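Long-range contacts in endoglucanase (Clostridium thermocellum, PDB 2E4T), which hydrolyses internal beta-1,4-glucosidic bonds of cellulose and of xyloglucan, this chain being the family 44 module of a larger multidomain enzyme: residues T48-N52 and Q110-S116; V90-D95 and Y164-Y169; T105-A111 and I178-D184. All blocks are in the same frame, centred on the assembly; numbering follows the deposited sequence. Where two conformers were deposited one is given.

Contact 1. Residues T48-N52 and Q110-S116; sequences TTGYN and QAAGYVS
Q110 and V115 lie next to each other against the carbonyl oxygens of the type I beta turn T48-Y51, while N52 reaches out from the end of the turn to S116. With chi1 at -69°, Q110 CG stands beside its own backbone N, 3.3 Å from T49 O and as near to Y51 O; the bend at chi2 then turns the amide toward the start of the turn. There Q110 NE2 donates to T48 O at 2.9 Å, the acceptor lying close to the amide plane; the same nitrogen also reaches T108 O. Q110 OE1 receives a water that also donates to Y51 O. The amide lies at the edge of the Y51 ring, the two planes 75° apart.

G50 O accepts S116 N at 2.9 Å in a nearly straight bond. N52, its CG anti to the backbone N (chi1 -178°), extends across V115 at about a right angle: N52 CB rests on V115 CG2 at 3.6 Å, and N52 ND2 donates in its amide plane to S116 O at 2.9 Å. N52 OD1 turns to the N of E54, a calcium ligand. A second water joins T49 O, Y114 O and G113 N. The methyl groups T49 CG2 and A112 CB are pressed together at 3.5 Å.

The contact thus holds the loop after strand 40-43 against the segment leaving strand 104-109, beside the calcium site. Strand 114-116 is the edge of a small sheet next to strand 134-138, where V115 meets V137. F161 of helix 158-169 covers Y51 and Q110, and V89 and V90 of helix 88-99 touch the Y51 side chain.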
ATOM      1  N   THR A  48      14.775  -4.541  -3.309  1.00  5.24           N
ATOM      2  CA  THR A  48      14.495  -5.871  -2.820  1.00  5.43           C
ATOM      3  C   THR A  48      14.578  -6.975  -3.897  1.00  5.22           C
ATOM      4  O   THR A  48      14.696  -8.136  -3.542  1.00  5.80           O
ATOM      5  CB  THR A  48      13.151  -5.936  -2.070  1.00  5.68           C
ATOM      6  OG1 THR A  48      12.067  -5.710  -2.957  1.00  6.06           O
ATOM      7  CG2 THR A  48      13.147  -4.954  -0.902  1.00  6.77           C
ATOM      8  N   THR A  49      14.605  -6.594  -5.184  1.00  5.18           N
ATOM      9  CA  THR A  49      14.627  -7.618  -6.230  1.00  5.00           C
ATOM     10  C   THR A  49      15.881  -8.498  -6.172  1.00  5.25           C
ATOM     11  O   THR A  49      15.816  -9.709  -6.329  1.00  5.76           O
ATOM     12  CB  THR A  49      14.490  -6.927  -7.599  1.00  5.66           C
ATOM     13  OG1 THR A  49      13.199  -6.331  -7.681  1.00  5.46           O
ATOM     14  CG2 THR A  49      14.728  -7.928  -8.748  1.00  5.71           C
ATOM     15  N   GLY A  50      17.040  -7.832  -5.957  1.00  5.14           N
ATOM     16  CA  GLY A  50      18.317  -8.537  -5.968  1.00  5.61           C
ATOM     17  C   GLY A  50      18.892  -8.794  -4.584  1.00  5.07           C
ATOM     18  O   GLY A  50      20.072  -9.125  -4.447  1.00  5.48           O
ATOM     19  N   TYR A  51      18.074  -8.616  -3.530  1.00  5.05           N
ATOM     20  CA  TYR A  51      18.508  -8.876  -2.167  1.00  4.89           C
ATOM     21  C   TYR A  51      18.763 -10.369  -1.947  1.00  5.15           C
ATOM     22  O   TYR A  51      17.909 -11.203  -2.248  1.00  5.62           O
ATOM     23  CB  TYR A  51      17.402  -8.401  -1.193  1.00  5.58           C
ATOM     24  CG  TYR A  51      17.655  -8.827   0.247  1.00  5.18           C
ATOM     25  CD1 TYR A  51      18.684  -8.250   1.003  1.00  5.57           C
ATOM     26  CD2 TYR A  51      16.895  -9.845   0.822  1.00  5.68           C
ATOM     27  CE1 TYR A  51      18.922  -8.653   2.300  1.00  5.60           C
ATOM     28  CE2 TYR A  51      17.143 -10.270   2.129  1.00  5.66           C
ATOM     29  CZ  TYR A  51      18.173  -9.696   2.853  1.00  5.46           C
ATOM     30  OH  TYR A  51      18.413 -10.166   4.131  1.00  6.12           O
ATOM     31  N   ASN A  52      19.951 -10.678  -1.393  1.00  5.30           N
ATOM     32  CA  ASN A  52      20.356 -12.046  -1.111  1.00  5.30           C
ATOM     33  C   ASN A  52      20.274 -12.275   0.390  1.00  5.09           C
ATOM     34  O   ASN A  52      21.087 -11.750   1.147  1.00  5.77           O
ATOM     35  CB  ASN A  52      21.785 -12.243  -1.608  1.00  5.66           C
ATOM     36  CG  ASN A  52      22.295 -13.647  -1.413  1.00  5.80           C
ATOM     37  OD1 ASN A  52      21.769 -14.412  -0.599  1.00  6.69           O
ATOM     38  ND2 ASN A  52      23.341 -13.992  -2.178  1.00  6.36           N
ATOM     39  N   GLN A 110      12.326 -12.885  -3.825  1.00  5.42           N
ATOM     40  CA  GLN A 110      13.054 -12.568  -5.040  1.00  5.20           C
ATOM     41  C   GLN A 110      12.670 -13.543  -6.168  1.00  5.30           C
ATOM     42  O   GLN A 110      12.848 -14.761  -6.046  1.00  7.29           O
ATOM     43  CB  GLN A 110      14.560 -12.677  -4.723  1.00  5.48           C
ATOM     44  CG  GLN A 110      15.033 -11.570  -3.782  1.00  5.81           C
ATOM     45  CD  GLN A 110      14.426 -11.606  -2.386  1.00  5.05           C
ATOM     46  OE1 GLN A 110      14.445 -12.655  -1.706  1.00  5.87           O
ATOM     47  NE2 GLN A 110      13.893 -10.456  -1.940  1.00  5.89           N
ATOM     48  N   ALA A 111      12.146 -12.973  -7.263  1.00  5.41           N
ATOM     49  CA  ALA A 111      11.650 -13.757  -8.360  1.00  5.69           C
ATOM     50  C   ALA A 111      12.248 -13.397  -9.718  1.00  5.66           C
ATOM     51  O   ALA A 111      12.065 -14.134 -10.685  1.00  7.45           O
ATOM     52  CB  ALA A 111      10.115 -13.740  -8.457  1.00  6.84           C
ATOM     53  N   ALA A 112      12.937 -12.260  -9.839  1.00  5.67           N
ATOM     54  CA  ALA A 112      13.461 -11.834 -11.137  1.00  5.81           C
ATOM     55  C   ALA A 112      14.498 -12.849 -11.667  1.00  5.56           C
ATOM     56  O   ALA A 112      14.669 -12.941 -12.887  1.00  7.76           O
ATOM     57  CB  ALA A 112      14.057 -10.447 -11.062  1.00  6.07           C
ATOM     58  N   GLY A 113      15.168 -13.554 -10.787  1.00  6.50           N
ATOM     59  CA  GLY A 113      15.902 -14.760 -11.150  1.00  6.44           C
ATOM     60  C   GLY A 113      17.246 -14.924 -10.484  1.00  5.61           C
ATOM     61  O   GLY A 113      17.744 -16.055 -10.392  1.00  6.14           O
ATOM     62  N   TYR A 114      17.836 -13.812 -10.030  1.00  5.56           N
ATOM     63  CA  TYR A 114      19.183 -13.818  -9.452  1.00  5.43           C
ATOM     64  C   TYR A 114      19.234 -12.759  -8.341  1.00  5.32           C
ATOM     65  O   TYR A 114      18.451 -11.775  -8.364  1.00  6.00           O
ATOM     66  CB  TYR A 114      20.231 -13.448 -10.517  1.00  5.83           C
ATOM     67  CG  TYR A 114      20.322 -14.476 -11.618  1.00  5.50           C
ATOM     68  CD1 TYR A 114      21.253 -15.524 -11.540  1.00  5.63           C
ATOM     69  CD2 TYR A 114      19.484 -14.439 -12.730  1.00  5.97           C
ATOM     70  CE1 TYR A 114      21.312 -16.495 -12.530  1.00  6.49           C
ATOM     71  CE2 TYR A 114      19.512 -15.422 -13.717  1.00  6.57           C
ATOM     72  CZ  TYR A 114      20.452 -16.447 -13.590  1.00  6.69           C
ATOM     73  OH  TYR A 114      20.490 -17.417 -14.583  1.00  7.89           O
ATOM     74  N   VAL A 115      20.191 -12.937  -7.450  1.00  5.38           N
ATOM     75  CA  VAL A 115      20.416 -11.989  -6.355  1.00  5.24           C
ATOM     76  C   VAL A 115      21.936 -11.740  -6.233  1.00  5.43           C
ATOM     77  O   VAL A 115      22.775 -12.571  -6.672  1.00  5.61           O
ATOM     78  CB  VAL A 115      19.848 -12.502  -4.990  1.00  5.14           C
ATOM     79  CG1 VAL A 115      18.322 -12.566  -5.099  1.00  5.84           C
ATOM     80  CG2 VAL A 115      20.441 -13.832  -4.601  1.00  6.41           C
ATOM     81  N   SER A 116      22.291 -10.610  -5.637  1.00  5.60           N
ATOM     82  CA  SER A 116      23.705 -10.236  -5.557  1.00  5.49           C
ATOM     83  C   SER A 116      24.546 -11.310  -4.859  1.00  5.44           C
ATOM     84  O   SER A 116      24.239 -11.744  -3.724  1.00  6.53           O
ATOM     85  CB  SER A 116      23.840  -8.966  -4.702  1.00  5.98           C
ATOM     86  OG  SER A 116      23.287  -7.850  -5.387  1.00  6.28           O
TER
HETATM   87  O   HOH W   1      15.589 -11.761  -8.191  1.00  7.25           O
HETATM   88  O   HOH W   2      17.111 -13.504  -0.998  1.00  6.69           O

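Contact 2. Residues V90-D95 and Y164-Y169; sequences VTTFHD and YLVNKY
H94 drives the edge of its imidazole into the face of Y169, a T-shaped pair with ring centroids 4.5 Å apart and planes at 89°. H94 CD2 does the touching, lying over the middle of the phenol ring and 3.5 Å from Y169 CE1. K168 CG lies over the centre of the opposite face, so the ring is held between the two. Both imidazole nitrogens are engaged beyond the two helices, ND1 with T105 OG1 and NE2 with T176 O, which fixes the ring's rotation and keeps its C-H edge turned to the tyrosine. This dense, buried part continues through V90 CG1, which meets L165 CD2 at 3.9 Å, and through T91, a knob set among Y164, L165, K168 and Y169. T91 CG2, anti to the carbonyl carbon of its own residue, is the branch pushed forward into that hole and lies 3.8 Å from K168 CD.

At the boundary of the tight part, Y169 OH donates to D95 OD1 at 2.7 Å, a short bond that meets the carboxylate from above its plane rather than within it. Only beyond this does the contact slacken toward solvent. K168, extended until its last torsion, crosses T91 and brings NZ to 3.4 Å from D95 OD1. This salt bridge is long and weak, and its place is less sure because K168 adopts a second conformer. A water donating to D95 OD2 has only a weak bond to the same ammonium.

The axes of these segments approach to 11.8 Å at 40°, leaving room for side chains as large as the tyrosine. Two neighbouring helices running roughly alike, each followed in the chain by a parallel strand of the inner sheet, are the outer layer of a TIM barrel, built from successive beta-alpha-beta crossovers.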
ATOM      1  N   VAL A  90      16.193  -8.316   6.998  1.00  5.64           N
ATOM      2  CA  VAL A  90      14.761  -8.599   7.169  1.00  5.55           C
ATOM      3  C   VAL A  90      14.398  -8.780   8.636  1.00  5.73           C
ATOM      4  O   VAL A  90      13.323  -8.319   9.075  1.00  5.97           O
ATOM      5  CB  VAL A  90      14.354  -9.775   6.275  1.00  6.36           C
ATOM      6  CG1 VAL A  90      12.971 -10.269   6.614  1.00  6.96           C
ATOM      7  CG2 VAL A  90      14.439  -9.333   4.810  1.00  8.48           C
ATOM      8  N   THR A  91      15.275  -9.432   9.422  1.00  5.99           N
ATOM      9  CA  THR A  91      14.945  -9.594  10.826  1.00  6.47           C
ATOM     10  C   THR A  91      15.075  -8.259  11.577  1.00  5.94           C
ATOM     11  O   THR A  91      14.275  -7.997  12.509  1.00  6.80           O
ATOM     12  CB  THR A  91      15.769 -10.705  11.478  1.00  6.82           C
ATOM     13  OG1 THR A  91      17.176 -10.365  11.472  1.00  7.23           O
ATOM     14  CG2 THR A  91      15.562 -12.041  10.777  1.00  7.67           C
ATOM     15  N   THR A  92      16.000  -7.376  11.181  1.00  6.21           N
ATOM     16  CA  THR A  92      15.988  -6.043  11.784  1.00  6.10           C
ATOM     17  C   THR A  92      14.699  -5.307  11.409  1.00  5.62           C
ATOM     18  O   THR A  92      14.057  -4.664  12.256  1.00  6.24           O
ATOM     19  CB  THR A  92      17.233  -5.210  11.343  1.00  6.87           C
ATOM     20  OG1 THR A  92      18.407  -5.904  11.791  1.00  7.83           O
ATOM     21  CG2 THR A  92      17.218  -3.832  11.918  1.00  7.64           C
ATOM     22  N   PHE A  93      14.286  -5.437  10.141  1.00  5.90           N
ATOM     23  CA  PHE A  93      13.090  -4.755   9.682  1.00  5.39           C
ATOM     24  C   PHE A  93      11.862  -5.237  10.468  1.00  5.43           C
ATOM     25  O   PHE A  93      11.042  -4.411  10.950  1.00  5.74           O
ATOM     26  CB  PHE A  93      12.913  -5.075   8.173  1.00  5.85           C
ATOM     27  CG  PHE A  93      11.801  -4.318   7.530  1.00  5.21           C
ATOM     28  CD1 PHE A  93      12.052  -3.130   6.866  1.00  6.21           C
ATOM     29  CD2 PHE A  93      10.476  -4.819   7.527  1.00  6.20           C
ATOM     30  CE1 PHE A  93      10.988  -2.407   6.262  1.00  6.78           C
ATOM     31  CE2 PHE A  93       9.441  -4.134   6.921  1.00  6.87           C
ATOM     32  CZ  PHE A  93       9.704  -2.919   6.306  1.00  6.59           C
ATOM     33  N   HIS A  94      11.706  -6.555  10.615  1.00  5.57           N
ATOM     34  CA  HIS A  94      10.581  -7.093  11.348  1.00  5.49           C
ATOM     35  C   HIS A  94      10.685  -6.820  12.846  1.00  5.82           C
ATOM     36  O   HIS A  94       9.682  -6.513  13.511  1.00  6.12           O
ATOM     37  CB  HIS A  94      10.387  -8.563  11.027  1.00  6.05           C
ATOM     38  CG  HIS A  94       9.127  -9.145  11.610  1.00  6.14           C
ATOM     39  ND1 HIS A  94       7.865  -8.561  11.430  1.00  6.45           N
ATOM     40  CD2 HIS A  94       8.957 -10.282  12.335  1.00  6.54           C
ATOM     41  CE1 HIS A  94       6.987  -9.353  12.038  1.00  6.52           C
ATOM     42  NE2 HIS A  94       7.621 -10.396  12.591  1.00  6.65           N
ATOM     43  N   ASP A  95      11.899  -6.940  13.403  1.00  5.90           N
ATOM     44  CA  ASP A  95      12.052  -6.630  14.836  1.00  6.04           C
ATOM     45  C   ASP A  95      11.623  -5.174  15.097  1.00  5.85           C
ATOM     46  O   ASP A  95      10.962  -4.899  16.131  1.00  6.51           O
ATOM     47  CB  ASP A  95      13.498  -6.799  15.285  1.00  6.58           C
ATOM     48  CG  ASP A  95      13.975  -8.225  15.365  1.00  7.29           C
ATOM     49  OD1 ASP A  95      13.152  -9.162  15.320  1.00  7.74           O
ATOM     50  OD2 ASP A  95      15.220  -8.390  15.569  1.00  9.01           O
ATOM     51  N   TYR A 164      13.759 -19.937   7.525  1.00  6.33           N
ATOM     52  CA  TYR A 164      14.552 -19.241   8.533  1.00  6.33           C
ATOM     53  C   TYR A 164      13.674 -18.262   9.327  1.00  6.01           C
ATOM     54  O   TYR A 164      13.760 -18.170  10.579  1.00  6.80           O
ATOM     55  CB  TYR A 164      15.720 -18.530   7.839  1.00  6.95           C
ATOM     56  CG  TYR A 164      16.647 -17.822   8.786  1.00  7.06           C
ATOM     57  CD1 TYR A 164      17.819 -18.462   9.182  1.00  8.26           C
ATOM     58  CD2 TYR A 164      16.410 -16.521   9.252  1.00  8.37           C
ATOM     59  CE1 TYR A 164      18.718 -17.860  10.061  1.00 10.47           C
ATOM     60  CE2 TYR A 164      17.325 -15.931  10.133  1.00 10.05           C
ATOM     61  CZ  TYR A 164      18.469 -16.616  10.552  1.00 10.86           C
ATOM     62  OH  TYR A 164      19.323 -15.959  11.430  1.00 15.23           O
ATOM     63  N   LEU A 165      12.842 -17.529   8.604  1.00  6.03           N
ATOM     64  CA  LEU A 165      11.946 -16.539   9.233  1.00  5.95           C
ATOM     65  C   LEU A 165      10.896 -17.237  10.134  1.00  5.82           C
ATOM     66  O   LEU A 165      10.643 -16.781  11.260  1.00  6.97           O
ATOM     67  CB  LEU A 165      11.274 -15.694   8.167  1.00  6.10           C
ATOM     68  CG  LEU A 165      12.246 -14.839   7.365  1.00  6.32           C
ATOM     69  CD1 LEU A 165      11.487 -14.162   6.203  1.00  6.72           C
ATOM     70  CD2 LEU A 165      12.977 -13.808   8.180  1.00  7.00           C
ATOM     71  N   VAL A 166      10.277 -18.301   9.625  1.00  6.08           N
ATOM     72  CA  VAL A 166       9.272 -19.024  10.409  1.00  6.23           C
ATOM     73  C   VAL A 166       9.911 -19.659  11.644  1.00  6.87           C
ATOM     74  O   VAL A 166       9.309 -19.662  12.735  1.00  7.46           O
ATOM     75  CB  VAL A 166       8.589 -20.097   9.537  1.00  7.36           C
ATOM     76  CG1 VAL A 166       7.702 -21.025  10.346  1.00  8.75           C
ATOM     77  CG2 VAL A 166       7.782 -19.397   8.455  1.00  7.73           C
ATOM     78  N   ASN A 167      11.127 -20.193  11.516  1.00  7.35           N
ATOM     79  CA  ASN A 167      11.841 -20.712  12.666  1.00  7.47           C
ATOM     80  C   ASN A 167      12.027 -19.639  13.740  1.00  7.56           C
ATOM     81  O   ASN A 167      11.891 -19.910  14.941  1.00  8.77           O
ATOM     82  CB  ASN A 167      13.181 -21.282  12.202  1.00  8.75           C
ATOM     83  CG  ASN A 167      13.985 -21.822  13.369  1.00 11.21           C
ATOM     84  OD1 ASN A 167      14.896 -21.110  13.857  1.00 14.32           O
ATOM     85  ND2 ASN A 167      13.609 -22.950  13.891  1.00 12.27           N
ATOM     86  N   LYS A 168      12.369 -18.420  13.310  1.00  7.20           N
ATOM     87  CA  LYS A 168      12.641 -17.352  14.265  1.00  7.27           C
ATOM     88  C   LYS A 168      11.371 -16.799  14.905  1.00  6.88           C
ATOM     89  O   LYS A 168      11.363 -16.508  16.096  1.00  8.28           O
ATOM     90  CB  LYS A 168      13.433 -16.248  13.588  1.00  7.76           C
ATOM     91  CG  LYS A 168      13.813 -15.132  14.532  1.00  8.93           C
ATOM     92  CD  LYS A 168      14.798 -14.149  13.891  1.00 10.59           C
ATOM     93  CE  LYS A 168      15.088 -12.920  14.800  1.00 13.11           C
ATOM     94  NZ  LYS A 168      13.869 -12.436  15.429  0.50 21.37           N
ATOM     95  N   TYR A 169      10.336 -16.566  14.087  1.00  6.33           N
ATOM     96  CA  TYR A 169       9.198 -15.752  14.498  1.00  6.59           C
ATOM     97  C   TYR A 169       7.917 -16.530  14.707  1.00  7.23           C
ATOM     98  O   TYR A 169       6.923 -15.925  15.161  1.00  8.55           O
ATOM     99  CB  TYR A 169       8.942 -14.641  13.469  1.00  7.24           C
ATOM    100  CG  TYR A 169      10.045 -13.627  13.410  1.00  6.60           C
ATOM    101  CD1 TYR A 169      10.324 -12.832  14.489  1.00  6.83           C
ATOM    102  CD2 TYR A 169      10.812 -13.486  12.258  1.00  7.03           C
ATOM    103  CE1 TYR A 169      11.331 -11.863  14.444  1.00  6.93           C
ATOM    104  CE2 TYR A 169      11.786 -12.524  12.172  1.00  7.34           C
ATOM    105  CZ  TYR A 169      12.072 -11.733  13.278  1.00  7.22           C
ATOM    106  OH  TYR A 169      13.050 -10.765  13.141  1.00  8.37           O
TER
HETATM  107  O   HOH W   3      15.873 -10.534  17.136  1.00 17.26           O

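Contact 3. Residues T105-A111 and I178-D184; sequences TLITLQA and IKGYSID
L106 through L109 pair in parallel with G180 through I183, the strand axes 4.4 Å apart and inclined at 32°, in a ladder whose middle is I107, its N donating to G180 O at 2.9 Å and its O accepting S182 N at 3.0 Å, before L109 N bonds to S182 O.

On the face carrying I107, L109 and Y181, the tyrosine ring leans obliquely along its neighbours: I107 CB lies 3.9 Å from Y181 CD1, and L109 CD1 lies 3.7 Å from Y181 CB. I107 CG1 reaches back to I178 CG2 at 3.8 Å. Helices 88-99, 158-169 and 204-221 cover these residues. The opposite face, that of L106, T108 and S182, points into the barrel; there L106 CD1 packs directly on the backbone of G180, 3.5 Å from G180 C.

Past the strand ends, D184 OD2 uses its anti lone pair to accept A111 N at 2.8 Å, nearly straight (170°), and also takes A112 N. D184 OD1 receives T49 OG1 and W190 NE1. Four donors thus hold one buried carboxylate, fixing its orientation and tying together the segments that follow strands 40-43, 104-109 and 180-183, while the apolar face seals the barrel wall against its helices.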
ATOM      1  N   THR A 105       3.646  -7.397   8.774  1.00  5.13           N
ATOM      2  CA  THR A 105       4.870  -7.214   8.033  1.00  5.09           C
ATOM      3  C   THR A 105       4.754  -7.985   6.726  1.00  4.87           C
ATOM      4  O   THR A 105       4.376  -9.170   6.719  1.00  5.68           O
ATOM      5  CB  THR A 105       6.064  -7.724   8.836  1.00  5.69           C
ATOM      6  OG1 THR A 105       6.170  -6.927  10.028  1.00  6.22           O
ATOM      7  CG2 THR A 105       7.366  -7.593   8.041  1.00  6.29           C
ATOM      8  N   LEU A 106       5.056  -7.287   5.621  1.00  4.92           N
ATOM      9  CA  LEU A 106       5.046  -7.829   4.267  1.00  4.67           C
ATOM     10  C   LEU A 106       6.487  -7.817   3.742  1.00  4.87           C
ATOM     11  O   LEU A 106       7.107  -6.757   3.661  1.00  5.41           O
ATOM     12  CB  LEU A 106       4.161  -6.928   3.388  1.00  5.04           C
ATOM     13  CG  LEU A 106       4.184  -7.216   1.890  1.00  5.42           C
ATOM     14  CD1 LEU A 106       3.725  -8.643   1.597  1.00  6.31           C
ATOM     15  CD2 LEU A 106       3.279  -6.230   1.158  1.00  6.34           C
ATOM     16  N   ILE A 107       7.026  -9.031   3.485  1.00  4.67           N
ATOM     17  CA  ILE A 107       8.411  -9.165   3.040  1.00  4.92           C
ATOM     18  C   ILE A 107       8.447  -9.569   1.564  1.00  5.07           C
ATOM     19  O   ILE A 107       7.870 -10.584   1.173  1.00  5.42           O
ATOM     20  CB  ILE A 107       9.145 -10.228   3.906  1.00  5.84           C
ATOM     21  CG1 ILE A 107       9.211  -9.794   5.367  1.00  5.78           C
ATOM     22  CG2 ILE A 107      10.534 -10.545   3.335  1.00  6.36           C
ATOM     23  CD1 ILE A 107       9.839  -8.438   5.639  1.00  5.87           C
ATOM     24  N   THR A 108       9.206  -8.800   0.785  1.00  5.60           N
ATOM     25  CA  THR A 108       9.391  -9.169  -0.632  1.00  5.85           C
ATOM     26  C   THR A 108      10.389 -10.302  -0.757  1.00  5.47           C
ATOM     27  O   THR A 108      11.512 -10.261  -0.194  1.00  6.72           O
ATOM     28  CB  THR A 108       9.846  -7.962  -1.413  1.00  6.31           C
ATOM     29  OG1 THR A 108       8.790  -6.958  -1.369  1.00  6.36           O
ATOM     30  CG2 THR A 108      10.095  -8.302  -2.885  1.00  6.76           C
ATOM     31  N   LEU A 109       9.981 -11.307  -1.533  1.00  5.15           N
ATOM     32  CA  LEU A 109      10.833 -12.407  -1.965  1.00  5.11           C
ATOM     33  C   LEU A 109      11.258 -12.152  -3.427  1.00  5.19           C
ATOM     34  O   LEU A 109      10.668 -11.366  -4.157  1.00  5.69           O
ATOM     35  CB  LEU A 109      10.099 -13.750  -1.835  1.00  5.62           C
ATOM     36  CG  LEU A 109       9.627 -14.063  -0.405  1.00  5.80           C
ATOM     37  CD1 LEU A 109       8.844 -15.388  -0.434  1.00  6.86           C
ATOM     38  CD2 LEU A 109      10.800 -14.132   0.565  1.00  6.92           C
ATOM     39  N   GLN A 110      12.326 -12.885  -3.825  1.00  5.42           N
ATOM     40  CA  GLN A 110      13.054 -12.568  -5.040  1.00  5.20           C
ATOM     41  C   GLN A 110      12.670 -13.543  -6.168  1.00  5.30           C
ATOM     42  O   GLN A 110      12.848 -14.761  -6.046  1.00  7.29           O
ATOM     43  CB  GLN A 110      14.560 -12.677  -4.723  1.00  5.48           C
ATOM     44  CG  GLN A 110      15.033 -11.570  -3.782  1.00  5.81           C
ATOM     45  CD  GLN A 110      14.426 -11.606  -2.386  1.00  5.05           C
ATOM     46  OE1 GLN A 110      14.445 -12.655  -1.706  1.00  5.87           O
ATOM     47  NE2 GLN A 110      13.893 -10.456  -1.940  1.00  5.89           N
ATOM     48  N   ALA A 111      12.146 -12.973  -7.263  1.00  5.41           N
ATOM     49  CA  ALA A 111      11.650 -13.757  -8.360  1.00  5.69           C
ATOM     50  C   ALA A 111      12.248 -13.397  -9.718  1.00  5.66           C
ATOM     51  O   ALA A 111      12.065 -14.134 -10.685  1.00  7.45           O
ATOM     52  CB  ALA A 111      10.115 -13.740  -8.457  1.00  6.84           C
ATOM     53  N   ILE A 178       5.621 -13.309  10.404  1.00  6.27           N
ATOM     54  CA  ILE A 178       5.510 -12.447   9.217  1.00  5.74           C
ATOM     55  C   ILE A 178       4.294 -12.929   8.423  1.00  5.78           C
ATOM     56  O   ILE A 178       4.163 -14.098   8.045  1.00  6.43           O
ATOM     57  CB  ILE A 178       6.805 -12.544   8.400  1.00  6.44           C
ATOM     58  CG1 ILE A 178       7.893 -11.795   9.208  1.00  7.32           C
ATOM     59  CG2 ILE A 178       6.612 -11.954   7.003  1.00  6.66           C
ATOM     60  CD1 ILE A 178       9.304 -12.080   8.752  1.00  8.29           C
ATOM     61  N   LYS A 179       3.339 -12.007   8.185  1.00  5.52           N
ATOM     62  CA  LYS A 179       2.048 -12.399   7.638  1.00  5.77           C
ATOM     63  C   LYS A 179       2.006 -12.537   6.139  1.00  5.58           C
ATOM     64  O   LYS A 179       1.196 -13.324   5.622  1.00  6.40           O
ATOM     65  CB  LYS A 179       0.929 -11.460   8.125  1.00  5.87           C
ATOM     66  CG  LYS A 179       0.527 -11.658   9.548  1.00  6.93           C
ATOM     67  CD  LYS A 179      -0.614 -10.638   9.930  1.00  7.61           C
ATOM     68  CE  LYS A 179      -1.262 -10.847  11.267  1.00  9.31           C
ATOM     69  NZ  LYS A 179      -0.336 -10.538  12.372  1.00 10.61           N
ATOM     70  N   GLY A 180       2.843 -11.770   5.418  1.00  5.57           N
ATOM     71  CA  GLY A 180       2.745 -11.762   3.979  1.00  5.89           C
ATOM     72  C   GLY A 180       4.086 -11.718   3.292  1.00  4.82           C
ATOM     73  O   GLY A 180       5.061 -11.193   3.837  1.00  5.02           O
ATOM     74  N   TYR A 181       4.091 -12.278   2.063  1.00  4.85           N
ATOM     75  CA  TYR A 181       5.243 -12.224   1.197  1.00  4.94           C
ATOM     76  C   TYR A 181       4.803 -11.748  -0.158  1.00  5.03           C
ATOM     77  O   TYR A 181       3.745 -12.130  -0.679  1.00  5.72           O
ATOM     78  CB  TYR A 181       5.896 -13.617   1.048  1.00  5.49           C
ATOM     79  CG  TYR A 181       6.445 -14.138   2.360  1.00  5.04           C
ATOM     80  CD1 TYR A 181       7.668 -13.698   2.843  1.00  5.58           C
ATOM     81  CD2 TYR A 181       5.687 -15.002   3.151  1.00  5.88           C
ATOM     82  CE1 TYR A 181       8.166 -14.142   4.085  1.00  5.76           C
ATOM     83  CE2 TYR A 181       6.146 -15.422   4.385  1.00  6.25           C
ATOM     84  CZ  TYR A 181       7.382 -14.978   4.873  1.00  5.64           C
ATOM     85  OH  TYR A 181       7.891 -15.372   6.084  1.00  6.52           O
ATOM     86  N   SER A 182       5.666 -10.912  -0.787  1.00  5.07           N
ATOM     87  CA  SER A 182       5.413 -10.420  -2.137  1.00  5.75           C
ATOM     88  C   SER A 182       6.258 -11.167  -3.159  1.00  5.27           C
ATOM     89  O   SER A 182       7.433 -11.496  -2.895  1.00  5.42           O
ATOM     90  CB  SER A 182       5.778  -8.923  -2.187  1.00  6.84           C
ATOM     91  OG  SER A 182       5.626  -8.323  -3.457  0.60  4.87           O
ATOM     92  N   ILE A 183       5.656 -11.374  -4.335  1.00  5.22           N
ATOM     93  CA  ILE A 183       6.368 -11.954  -5.481  1.00  5.24           C
ATOM     94  C   ILE A 183       7.194 -10.793  -6.142  1.00  5.31           C
ATOM     95  O   ILE A 183       6.797 -10.186  -7.126  1.00  6.05           O
ATOM     96  CB  ILE A 183       5.409 -12.602  -6.456  1.00  5.41           C
ATOM     97  CG1 ILE A 183       4.539 -13.656  -5.760  1.00  6.57           C
ATOM     98  CG2 ILE A 183       6.220 -13.318  -7.554  0.60  9.70           C
ATOM     99  CD1 ILE A 183       3.336 -14.074  -6.469  0.60  5.79           C
ATOM    100  N   ASP A 184       8.328 -10.490  -5.514  1.00  5.31           N
ATOM    101  CA  ASP A 184       9.227  -9.465  -6.079  1.00  5.19           C
ATOM    102  C   ASP A 184       8.510  -8.102  -6.156  1.00  4.79           C
ATOM    103  O   ASP A 184       7.650  -7.793  -5.302  1.00  6.09           O
ATOM    104  CB  ASP A 184       9.844  -9.977  -7.400  1.00  5.34           C
ATOM    105  CG  ASP A 184      11.218  -9.443  -7.715  1.00  5.30           C
ATOM    106  OD1 ASP A 184      11.310  -8.230  -8.037  1.00  5.29           O
ATOM    107  OD2 ASP A 184      12.201 -10.235  -7.657  1.00  6.36           O
TER
HETATM  108  O   HOH W   4       3.341  -9.765  10.417  1.00  7.45           O

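Overall arrangement
The three contacts form one continuous sector of the TIM barrel. Contact 3 is part of its wall; contact 2, centred about 12 Å away, is the helix layer outside it, joined by V90 CG1 to I107 CD1 (3.8 Å) and L165 CD1 to Y181 OH (3.8 Å). Contact 1, also about 12 Å from contact 3 between centres, shares Q110 and A111 with it and lies beyond the C-terminal ends of the strands, the end where TIM barrels carry their active sites. A glycerol about 4 Å from the side chain of T48 is consistent with a pocket there. Contacts 1 and 2 meet through Y51 CE2 and V90 CG2 (3.9 Å). The bound calcium ion lies about 6 Å from the N52 side chain.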